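Local coordinates for protein 2,4-dihydroxyhept-2-ene-1,7-dioic acid aldolase (Kordia algicida OT-1, PDB 6BDE) that binds heme b in an H-NOX fold and probably serves as a nitric oxide sensor in bacterial signalling, at residues E8-V13 with L49-N54; L146-F151 with A158-E163. The protein carries 1 engineered substitution. All blocks are in the same frame, centred on the assembly; numbering follows the deposited sequence.

Contact 1: E8-V13 with L49-N54; sequences EFLDLV and LQLLQN
F9 of helix 3-17 brings its ring against L51 and L52 of helix 45-59, and L10 adds a second, lighter touch on L51. This is helix-to-helix packing among the N-terminal helices of the H-NOX fold, to one side of the heme. Over these short segments the two axes run nearly parallel, 17° apart, yet they stay 12.1 Å from each other. At that separation long side chains have to do the bridging, which suits phenylalanine and leucine to these places.

All the bridging contacts are apolar. With CG anti to the backbone N (chi1 169°), the F9 side chain extends across the gap, and the far end of its ring meets two neighbouring leucines. F9 CE1 lies 3.6 Å from CD2 of L52, while F9 CE2 reaches CB of L51 at 3.9 Å. The ring therefore straddles the junction of two successive residues, approaching both at a slant. One helical turn on from F9, V13 sets its CG2 over one face of the same ring, 3.7 Å above the plane and toward the rim. L10 and L51 meet at about a right angle through single methyls, CD2 of L10 and CD1 of L51 being 4.2 Å apart.

Polar bonds point to other partners: N54 ND2 binds S29 OG, and Q50 NE2 binds the carbonyl oxygen of E30. I25 and Y37 both touch L10 and L51, and L67 of helix 63-81 packs on L52, whose side chain sits about 9 Å from the heme.

With no hydrogen bond between the two segments, this pairing must rest on shape and the burial of hydrocarbon, and the F9 ring supplies most of the bridge.

Contact 2: L146-F151 with A158-E163; sequences LMNKTF and AEIILE. With HEM (protoporphyrin IX containing Fe), chain B.
An alpha/beta layer of the H-NOX fold is formed where F151, M147 and N148 of helix 140-153 pack on A158 and I160 of strand 158-164, the helix running back almost antiparallel to the strand (164°). The fit is closest beside the turn joining them. A158 places CB over the centre of the F151 ring, 3.4 Å from the centroid and 9° off the normal, a CH-pi contact that a residue as small as alanine permits without pushing the layers apart. A leucine in place of F151 would probably cost the A158 methyl its flat aromatic seat and disturb the packing beside I93 and L96.

I160, beta-branched as suits a strand, extends CG1 anti to its carbonyl carbon, carrying CD1 to CB of M147 at 3.7 Å. The same methyl also meets N148 OD1 and, more distantly, F151 CE2. A polar link closes the margin: one water donates to N148 OD1 at 2.6 Å and to A158 O at 3.0 Å, while N148 ND2 binds E72 OE2 on helix 63-81.

The helix also lines the heme pocket. M147, which meets I160 through CB, runs on fully extended beyond CG and brings its CE methyl within 3.4 Å of vinyl carbon CBC, and CD1 of L146 comes equally near C4C of the porphyrin. T150, whose OG1 faces heme methyl CMC, spends its hydroxyl on the helix itself: L146 O accepts from T150 OG1 at 2.7 Å and from T150 N at 2.9 Å, the two donors arriving from opposite faces of the carbonyl plane.

From the N terminus, helix 3-17 comes first, and contact 1 closes a loop of 35 residues, about half of them helical, when helix 45-59 returns beside it. The chain then runs on through helix 63-81, helix 99-110, which carries the axial ligand H104, and the first strands before contact 2 opens. That contact closes a short connection of six residues, the first two still helical, joining helix 140-153 to strand 158-164. The loops follow in series, neither nesting nor crossing. Their centres lie 22 Å apart on opposite sides of the chain's centre: contact 1 ties together the N-terminal helices, contact 2 the heme-lining helix and the sheet, and helix 63-81 touches residues of both.

Contact 1: E8-V13 with L49-N54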
ATOM      1  N   GLU A   8      -3.833  -8.734  -7.805  1.00 56.49           N
ATOM      2  CA  GLU A   8      -2.874  -7.765  -8.327  1.00 53.49           C
ATOM      3  C   GLU A   8      -1.459  -8.066  -7.854  1.00 48.73           C
ATOM      4  O   GLU A   8      -0.495  -7.806  -8.583  1.00 47.20           O
ATOM      5  CB  GLU A   8      -3.277  -6.348  -7.919  1.00 52.43           C
ATOM      6  CG  GLU A   8      -4.572  -5.859  -8.549  1.00 52.66           C
ATOM      7  CD  GLU A   8      -4.436  -5.579 -10.034  1.00 62.00           C
ATOM      8  OE1 GLU A   8      -3.294  -5.389 -10.506  1.00 57.55           O
ATOM      9  OE2 GLU A   8      -5.472  -5.547 -10.731  1.00 60.58           O
ATOM     10  N   PHE A   9      -1.314  -8.612  -6.644  1.00 46.27           N
ATOM     11  CA  PHE A   9       0.011  -8.943  -6.128  1.00 42.27           C
ATOM     12  C   PHE A   9       0.634 -10.086  -6.918  1.00 46.97           C
ATOM     13  O   PHE A   9       1.778  -9.983  -7.377  1.00 45.36           O
ATOM     14  CB  PHE A   9      -0.081  -9.296  -4.642  1.00 36.13           C
ATOM     15  CG  PHE A   9       1.174  -9.908  -4.082  1.00 39.61           C
ATOM     16  CD1 PHE A   9       2.296  -9.131  -3.847  1.00 37.27           C
ATOM     17  CD2 PHE A   9       1.226 -11.260  -3.782  1.00 34.74           C
ATOM     18  CE1 PHE A   9       3.451  -9.693  -3.328  1.00 42.93           C
ATOM     19  CE2 PHE A   9       2.377 -11.827  -3.265  1.00 45.25           C
ATOM     20  CZ  PHE A   9       3.491 -11.042  -3.036  1.00 40.23           C
ATOM     21  N   LEU A  10      -0.106 -11.184  -7.090  1.00 43.54           N
ATOM     22  CA  LEU A  10       0.431 -12.315  -7.837  1.00 48.43           C
ATOM     23  C   LEU A  10       0.638 -11.972  -9.306  1.00 50.46           C
ATOM     24  O   LEU A  10       1.524 -12.539  -9.953  1.00 51.95           O
ATOM     25  CB  LEU A  10      -0.487 -13.526  -7.687  1.00 52.82           C
ATOM     26  CG  LEU A  10      -0.678 -14.023  -6.250  1.00 47.76           C
ATOM     27  CD1 LEU A  10      -1.672 -15.171  -6.205  1.00 55.47           C
ATOM     28  CD2 LEU A  10       0.657 -14.431  -5.639  1.00 53.05           C
ATOM     29  N   ASP A  11      -0.164 -11.052  -9.848  1.00 49.50           N
ATOM     30  CA  ASP A  11       0.108 -10.539 -11.188  1.00 50.19           C
ATOM     31  C   ASP A  11       1.467  -9.854 -11.240  1.00 52.35           C
ATOM     32  O   ASP A  11       2.231 -10.041 -12.194  1.00 50.97           O
ATOM     33  CB  ASP A  11      -0.994  -9.568 -11.617  1.00 56.12           C
ATOM     34  CG  ASP A  11      -2.228 -10.276 -12.136  1.00 67.47           C
ATOM     35  OD1 ASP A  11      -2.181 -11.513 -12.301  1.00 73.64           O
ATOM     36  OD2 ASP A  11      -3.247  -9.596 -12.380  1.00 70.23           O
ATOM     37  N   LEU A  12       1.786  -9.062 -10.214  1.00 46.67           N
ATOM     38  CA  LEU A  12       3.077  -8.383 -10.169  1.00 48.13           C
ATOM     39  C   LEU A  12       4.217  -9.375  -9.970  1.00 47.04           C
ATOM     40  O   LEU A  12       5.308  -9.190 -10.521  1.00 47.54           O
ATOM     41  CB  LEU A  12       3.071  -7.334  -9.058  1.00 47.42           C
ATOM     42  CG  LEU A  12       4.229  -6.336  -9.043  1.00 50.09           C
ATOM     43  CD1 LEU A  12       4.383  -5.675 -10.403  1.00 51.87           C
ATOM     44  CD2 LEU A  12       4.015  -5.295  -7.959  1.00 48.05           C
ATOM     45  N   VAL A  13       3.984 -10.428  -9.184  1.00 41.43           N
ATOM     46  CA  VAL A  13       5.004 -11.457  -9.001  1.00 48.21           C
ATOM     47  C   VAL A  13       5.279 -12.170 -10.319  1.00 52.55           C
ATOM     48  O   VAL A  13       6.434 -12.439 -10.669  1.00 56.33           O
ATOM     49  CB  VAL A  13       4.577 -12.446  -7.899  1.00 47.53           C
ATOM     50  CG1 VAL A  13       5.599 -13.563  -7.761  1.00 50.16           C
ATOM     51  CG2 VAL A  13       4.394 -11.718  -6.576  1.00 42.03           C
ATOM     52  N   LEU A  49       0.641 -12.866   4.155  1.00 37.82           N
ATOM     53  CA  LEU A  49       1.904 -12.847   4.885  1.00 36.79           C
ATOM     54  C   LEU A  49       2.776 -14.036   4.505  1.00 37.90           C
ATOM     55  O   LEU A  49       4.000 -13.905   4.383  1.00 36.67           O
ATOM     56  CB  LEU A  49       1.639 -12.827   6.391  1.00 36.11           C
ATOM     57  CG  LEU A  49       2.868 -12.725   7.296  1.00 37.70           C
ATOM     58  CD1 LEU A  49       3.674 -11.477   6.974  1.00 38.86           C
ATOM     59  CD2 LEU A  49       2.459 -12.738   8.762  1.00 45.50           C
ATOM     60  N   GLN A  50       2.164 -15.207   4.310  1.00 35.87           N
ATOM     61  CA  GLN A  50       2.912 -16.369   3.842  1.00 39.16           C
ATOM     62  C   GLN A  50       3.488 -16.121   2.453  1.00 41.36           C
ATOM     63  O   GLN A  50       4.650 -16.441   2.183  1.00 43.64           O
ATOM     64  CB  GLN A  50       2.013 -17.606   3.829  1.00 46.83           C
ATOM     65  CG  GLN A  50       1.666 -18.155   5.197  1.00 48.06           C
ATOM     66  CD  GLN A  50       0.902 -19.462   5.112  1.00 51.67           C
ATOM     67  OE1 GLN A  50       1.473 -20.509   4.809  1.00 53.40           O
ATOM     68  NE2 GLN A  50      -0.400 -19.405   5.372  1.00 53.21           N
ATOM     69  N   LEU A  51       2.677 -15.555   1.555  1.00 39.13           N
ATOM     70  CA  LEU A  51       3.144 -15.279   0.201  1.00 40.51           C
ATOM     71  C   LEU A  51       4.302 -14.290   0.209  1.00 41.90           C
ATOM     72  O   LEU A  51       5.260 -14.438  -0.558  1.00 40.60           O
ATOM     73  CB  LEU A  51       1.991 -14.749  -0.652  1.00 39.09           C
ATOM     74  CG  LEU A  51       0.815 -15.700  -0.888  1.00 46.94           C
ATOM     75  CD1 LEU A  51      -0.311 -14.986  -1.621  1.00 48.93           C
ATOM     76  CD2 LEU A  51       1.262 -16.931  -1.658  1.00 45.50           C
ATOM     77  N   LEU A  52       4.236 -13.278   1.077  1.00 36.46           N
ATOM     78  CA  LEU A  52       5.303 -12.286   1.140  1.00 35.07           C
ATOM     79  C   LEU A  52       6.573 -12.875   1.740  1.00 38.43           C
ATOM     80  O   LEU A  52       7.674 -12.637   1.231  1.00 35.65           O
ATOM     81  CB  LEU A  52       4.845 -11.069   1.945  1.00 32.14           C
ATOM     82  CG  LEU A  52       3.758 -10.198   1.313  1.00 32.98           C
ATOM     83  CD1 LEU A  52       3.106  -9.311   2.361  1.00 35.68           C
ATOM     84  CD2 LEU A  52       4.333  -9.361   0.180  1.00 33.05           C
ATOM     85  N   GLN A  53       6.441 -13.647   2.822  1.00 32.06           N
ATOM     86  CA  GLN A  53       7.617 -14.218   3.471  1.00 33.96           C
ATOM     87  C   GLN A  53       8.325 -15.212   2.559  1.00 37.34           C
ATOM     88  O   GLN A  53       9.560 -15.260   2.520  1.00 42.17           O
ATOM     89  CB  GLN A  53       7.217 -14.887   4.786  1.00 33.23           C
ATOM     90  CG  GLN A  53       6.904 -13.911   5.910  1.00 34.51           C
ATOM     91  CD  GLN A  53       6.331 -14.599   7.134  1.00 35.78           C
ATOM     92  OE1 GLN A  53       5.937 -15.765   7.078  1.00 38.96           O
ATOM     93  NE2 GLN A  53       6.279 -13.880   8.249  1.00 41.77           N
ATOM     94  N   ASN A  54       7.560 -16.016   1.817  1.00 39.22           N
ATOM     95  CA  ASN A  54       8.172 -16.995   0.925  1.00 42.40           C
ATOM     96  C   ASN A  54       8.788 -16.323  -0.295  1.00 40.04           C
ATOM     97  O   ASN A  54       9.846 -16.745  -0.775  1.00 42.50           O
ATOM     98  CB  ASN A  54       7.140 -18.040   0.504  1.00 48.61           C
ATOM     99  CG  ASN A  54       6.871 -19.062   1.591  1.00 50.22           C
ATOM    100  OD1 ASN A  54       7.797 -19.577   2.217  1.00 50.21           O
ATOM    101  ND2 ASN A  54       5.598 -19.361   1.823  1.00 52.66           N
TER

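Contact 2: L146-F151 with A158-E163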
ATOM      1  N   LEU A 146       2.105   3.857  -2.059  1.00 28.76           N
ATOM      2  CA  LEU A 146       0.947   4.632  -2.491  1.00 32.26           C
ATOM      3  C   LEU A 146       1.175   6.123  -2.278  1.00 34.18           C
ATOM      4  O   LEU A 146       0.731   6.948  -3.086  1.00 31.86           O
ATOM      5  CB  LEU A 146      -0.305   4.166  -1.746  1.00 31.41           C
ATOM      6  CG  LEU A 146      -0.860   2.794  -2.139  1.00 26.92           C
ATOM      7  CD1 LEU A 146      -1.814   2.274  -1.078  1.00 28.89           C
ATOM      8  CD2 LEU A 146      -1.552   2.865  -3.488  1.00 34.66           C
ATOM      9  N   MET A 147       1.865   6.488  -1.193  1.00 30.72           N
ATOM     10  CA  MET A 147       2.186   7.892  -0.958  1.00 27.18           C
ATOM     11  C   MET A 147       3.165   8.417  -2.000  1.00 27.10           C
ATOM     12  O   MET A 147       3.028   9.552  -2.471  1.00 32.20           O
ATOM     13  CB  MET A 147       2.759   8.076   0.447  1.00 30.40           C
ATOM     14  CG  MET A 147       1.765   7.876   1.580  1.00 29.00           C
ATOM     15  SD  MET A 147       2.564   8.155   3.172  1.00 32.74           S
ATOM     16  CE  MET A 147       1.241   7.766   4.313  1.00 27.67           C
ATOM     17  N   ASN A 148       4.166   7.608  -2.363  1.00 29.71           N
ATOM     18  CA  ASN A 148       5.121   8.010  -3.393  1.00 33.25           C
ATOM     19  C   ASN A 148       4.409   8.370  -4.690  1.00 36.56           C
ATOM     20  O   ASN A 148       4.692   9.405  -5.305  1.00 36.09           O
ATOM     21  CB  ASN A 148       6.132   6.889  -3.641  1.00 30.68           C
ATOM     22  CG  ASN A 148       7.160   6.767  -2.535  1.00 32.82           C
ATOM     23  OD1 ASN A 148       7.263   7.633  -1.665  1.00 36.30           O
ATOM     24  ND2 ASN A 148       7.933   5.688  -2.565  1.00 32.88           N
ATOM     25  N   LYS A 149       3.474   7.521  -5.120  1.00 31.34           N
ATOM     26  CA  LYS A 149       2.762   7.754  -6.369  1.00 34.87           C
ATOM     27  C   LYS A 149       1.691   8.827  -6.244  1.00 36.50           C
ATOM     28  O   LYS A 149       1.284   9.396  -7.263  1.00 36.75           O
ATOM     29  CB  LYS A 149       2.139   6.450  -6.867  1.00 35.34           C
ATOM     30  CG  LYS A 149       3.157   5.447  -7.383  1.00 33.89           C
ATOM     31  CD  LYS A 149       3.902   6.004  -8.585  1.00 36.37           C
ATOM     32  CE  LYS A 149       4.977   5.045  -9.064  1.00 34.97           C
ATOM     33  NZ  LYS A 149       5.639   5.533 -10.307  1.00 38.87           N
ATOM     34  N   THR A 150       1.223   9.113  -5.027  1.00 35.28           N
ATOM     35  CA  THR A 150       0.317  10.240  -4.830  1.00 36.30           C
ATOM     36  C   THR A 150       1.011  11.551  -5.173  1.00 38.60           C
ATOM     37  O   THR A 150       0.447  12.409  -5.863  1.00 39.65           O
ATOM     38  CB  THR A 150      -0.192  10.261  -3.387  1.00 31.73           C
ATOM     39  OG1 THR A 150      -0.958   9.078  -3.131  1.00 32.57           O
ATOM     40  CG2 THR A 150      -1.063  11.488  -3.144  1.00 39.34           C
ATOM     41  N   PHE A 151       2.250  11.718  -4.704  1.00 36.03           N
ATOM     42  CA  PHE A 151       3.011  12.916  -5.039  1.00 35.52           C
ATOM     43  C   PHE A 151       3.374  12.943  -6.518  1.00 36.14           C
ATOM     44  O   PHE A 151       3.346  14.006  -7.150  1.00 40.02           O
ATOM     45  CB  PHE A 151       4.265  12.998  -4.171  1.00 36.67           C
ATOM     46  CG  PHE A 151       3.999  13.497  -2.782  1.00 36.55           C
ATOM     47  CD1 PHE A 151       3.987  14.854  -2.513  1.00 39.52           C
ATOM     48  CD2 PHE A 151       3.745  12.610  -1.748  1.00 33.41           C
ATOM     49  CE1 PHE A 151       3.733  15.320  -1.239  1.00 47.02           C
ATOM     50  CE2 PHE A 151       3.491  13.071  -0.471  1.00 37.51           C
ATOM     51  CZ  PHE A 151       3.484  14.428  -0.217  1.00 38.87           C
ATOM     52  N   ALA A 158       8.239  14.007  -2.424  1.00 42.27           N
ATOM     53  CA  ALA A 158       8.303  14.255  -0.993  1.00 38.03           C
ATOM     54  C   ALA A 158       9.337  13.352  -0.343  1.00 34.85           C
ATOM     55  O   ALA A 158       9.563  12.219  -0.777  1.00 38.32           O
ATOM     56  CB  ALA A 158       6.941  14.037  -0.326  1.00 32.69           C
ATOM     57  N   GLU A 159       9.968  13.877   0.705  1.00 32.65           N
ATOM     58  CA  GLU A 159      10.752  13.064   1.622  1.00 37.32           C
ATOM     59  C   GLU A 159       9.818  12.500   2.684  1.00 36.77           C
ATOM     60  O   GLU A 159       9.151  13.259   3.396  1.00 37.47           O
ATOM     61  CB  GLU A 159      11.859  13.897   2.265  1.00 43.79           C
ATOM     62  CG  GLU A 159      12.492  13.247   3.485  1.00 51.80           C
ATOM     63  CD  GLU A 159      13.287  14.231   4.320  1.00 60.81           C
ATOM     64  OE1 GLU A 159      12.673  15.160   4.889  1.00 58.67           O
ATOM     65  OE2 GLU A 159      14.523  14.078   4.407  1.00 62.20           O
ATOM     66  N   ILE A 160       9.755  11.176   2.785  1.00 34.82           N
ATOM     67  CA  ILE A 160       8.858  10.501   3.716  1.00 30.26           C
ATOM     68  C   ILE A 160       9.702   9.642   4.646  1.00 36.53           C
ATOM     69  O   ILE A 160      10.347   8.683   4.203  1.00 35.80           O
ATOM     70  CB  ILE A 160       7.804   9.656   2.984  1.00 28.21           C
ATOM     71  CG1 ILE A 160       7.049  10.517   1.969  1.00 31.83           C
ATOM     72  CG2 ILE A 160       6.837   9.039   3.983  1.00 26.97           C
ATOM     73  CD1 ILE A 160       5.932   9.786   1.255  1.00 31.19           C
ATOM     74  N   ILE A 161       9.697   9.986   5.931  1.00 33.43           N
ATOM     75  CA  ILE A 161      10.473   9.291   6.949  1.00 32.50           C
ATOM     76  C   ILE A 161       9.522   8.440   7.778  1.00 31.85           C
ATOM     77  O   ILE A 161       8.472   8.923   8.219  1.00 32.13           O
ATOM     78  CB  ILE A 161      11.248  10.281   7.837  1.00 32.44           C
ATOM     79  CG1 ILE A 161      12.187  11.136   6.983  1.00 37.52           C
ATOM     80  CG2 ILE A 161      12.021   9.541   8.919  1.00 37.39           C
ATOM     81  CD1 ILE A 161      12.793  12.306   7.726  1.00 45.97           C
ATOM     82  N   LEU A 162       9.887   7.179   7.984  1.00 31.37           N
ATOM     83  CA  LEU A 162       9.082   6.240   8.752  1.00 29.23           C
ATOM     84  C   LEU A 162       9.773   5.944  10.075  1.00 35.14           C
ATOM     85  O   LEU A 162      10.948   5.564  10.096  1.00 35.66           O
ATOM     86  CB  LEU A 162       8.853   4.941   7.975  1.00 26.93           C
ATOM     87  CG  LEU A 162       7.657   4.883   7.020  1.00 27.35           C
ATOM     88  CD1 LEU A 162       7.814   5.867   5.866  1.00 30.91           C
ATOM     89  CD2 LEU A 162       7.453   3.467   6.501  1.00 28.17           C
ATOM     90  N   GLU A 163       9.043   6.122  11.174  1.00 30.93           N
ATOM     91  CA  GLU A 163       9.533   5.822  12.516  1.00 34.20           C
ATOM     92  C   GLU A 163       8.641   4.743  13.113  1.00 36.97           C
ATOM     93  O   GLU A 163       7.459   4.986  13.377  1.00 37.46           O
ATOM     94  CB  GLU A 163       9.543   7.071  13.396  1.00 35.62           C
ATOM     95  CG  GLU A 163      10.417   8.200  12.881  1.00 54.38           C
ATOM     96  CD  GLU A 163      10.522   9.345  13.870  1.00 66.88           C
ATOM     97  OE1 GLU A 163       9.842   9.290  14.917  1.00 66.82           O
ATOM     98  OE2 GLU A 163      11.281  10.300  13.602  1.00 69.11           O
TER
HETATM   99  CHA HEM B 201      -5.742  -1.529   2.175  1.00 38.91           C
HETATM  100  CHB HEM B 201      -8.736   0.951  -1.616  1.00 36.41           C
HETATM  101  CHC HEM B 201      -5.688   5.510  -1.065  1.00 37.90           C
HETATM  102  CHD HEM B 201      -2.527   2.942   2.560  1.00 31.59           C
HETATM  103  C1A HEM B 201      -6.737  -0.847   0.971  1.00 35.01           C
HETATM  104  C2A HEM B 201      -7.493  -1.887   0.381  1.00 39.84           C
HETATM  105  C3A HEM B 201      -8.228  -1.270  -0.548  1.00 38.67           C
HETATM  106  C4A HEM B 201      -7.855   0.085  -0.453  1.00 36.53           C
HETATM  107  CMA HEM B 201      -9.249  -1.895  -1.497  1.00 39.23           C
HETATM  108  CAA HEM B 201      -7.498  -3.371   0.743  1.00 32.68           C
HETATM  109  CBA HEM B 201      -8.546  -3.586   1.839  1.00 36.99           C
HETATM  110  CGA HEM B 201      -8.714  -5.067   2.167  1.00 38.82           C
HETATM  111  O1A HEM B 201      -9.668  -5.442   2.900  1.00 40.13           O
HETATM  112  O2A HEM B 201      -7.906  -5.916   1.707  1.00 40.66           O
HETATM  113  C1B HEM B 201      -7.956   2.409  -1.680  1.00 36.52           C
HETATM  114  C2B HEM B 201      -8.270   3.369  -2.845  1.00 36.40           C
HETATM  115  C3B HEM B 201      -7.452   4.519  -2.639  1.00 39.00           C
HETATM  116  C4B HEM B 201      -6.690   4.224  -1.380  1.00 35.51           C
HETATM  117  CMB HEM B 201      -9.268   3.133  -3.978  1.00 46.72           C
HETATM  118  CAB HEM B 201      -7.369   5.786  -3.484  1.00 38.06           C
HETATM  119  CBB HEM B 201      -8.445   6.508  -3.719  1.00 53.14           C
HETATM  120  C1C HEM B 201      -4.585   4.833   0.057  1.00 34.91           C
HETATM  121  C2C HEM B 201      -3.432   5.641   0.169  1.00 32.73           C
HETATM  122  C3C HEM B 201      -2.658   5.002   1.063  1.00 33.14           C
HETATM  123  C4C HEM B 201      -3.399   3.862   1.429  1.00 31.83           C
HETATM  124  CMC HEM B 201      -3.134   6.949  -0.560  1.00 35.05           C
HETATM  125  CAC HEM B 201      -1.287   5.424   1.580  1.00 43.12           C
HETATM  126  CBC HEM B 201      -1.180   5.966   2.773  1.00 46.74           C
HETATM  127  C1D HEM B 201      -3.359   1.488   2.552  1.00 30.76           C
HETATM  128  C2D HEM B 201      -2.523   0.437   3.243  1.00 29.79           C
HETATM  129  C3D HEM B 201      -3.305  -0.748   3.176  1.00 27.82           C
HETATM  130  C4D HEM B 201      -4.603  -0.366   2.432  1.00 30.76           C
HETATM  131  CMD HEM B 201      -1.151   0.603   3.891  1.00 30.63           C
HETATM  132  CAD HEM B 201      -2.927  -2.120   3.735  1.00 30.61           C
HETATM  133  CBD HEM B 201      -3.898  -2.554   4.828  1.00 32.71           C
HETATM  134  CGD HEM B 201      -3.300  -2.214   6.188  1.00 32.24           C
HETATM  135  O1D HEM B 201      -2.297  -1.456   6.255  1.00 30.69           O
HETATM  136  O2D HEM B 201      -3.816  -2.687   7.235  1.00 30.75           O
HETATM  137  NA  HEM B 201      -6.846   0.448   0.453  1.00 35.39           N
HETATM  138  NB  HEM B 201      -6.854   2.901  -0.721  1.00 37.45           N
HETATM  139  NC  HEM B 201      -4.623   3.636   0.781  1.00 33.52           N
HETATM  140  ND  HEM B 201      -4.652   1.092   1.930  1.00 32.89           N
HETATM  141 FE   HEM B 201      -6.048   2.224   1.004  1.00 33.46          FE
HETATM  142  O   HOH W   1       7.517  10.262  -1.875  1.00 44.93           O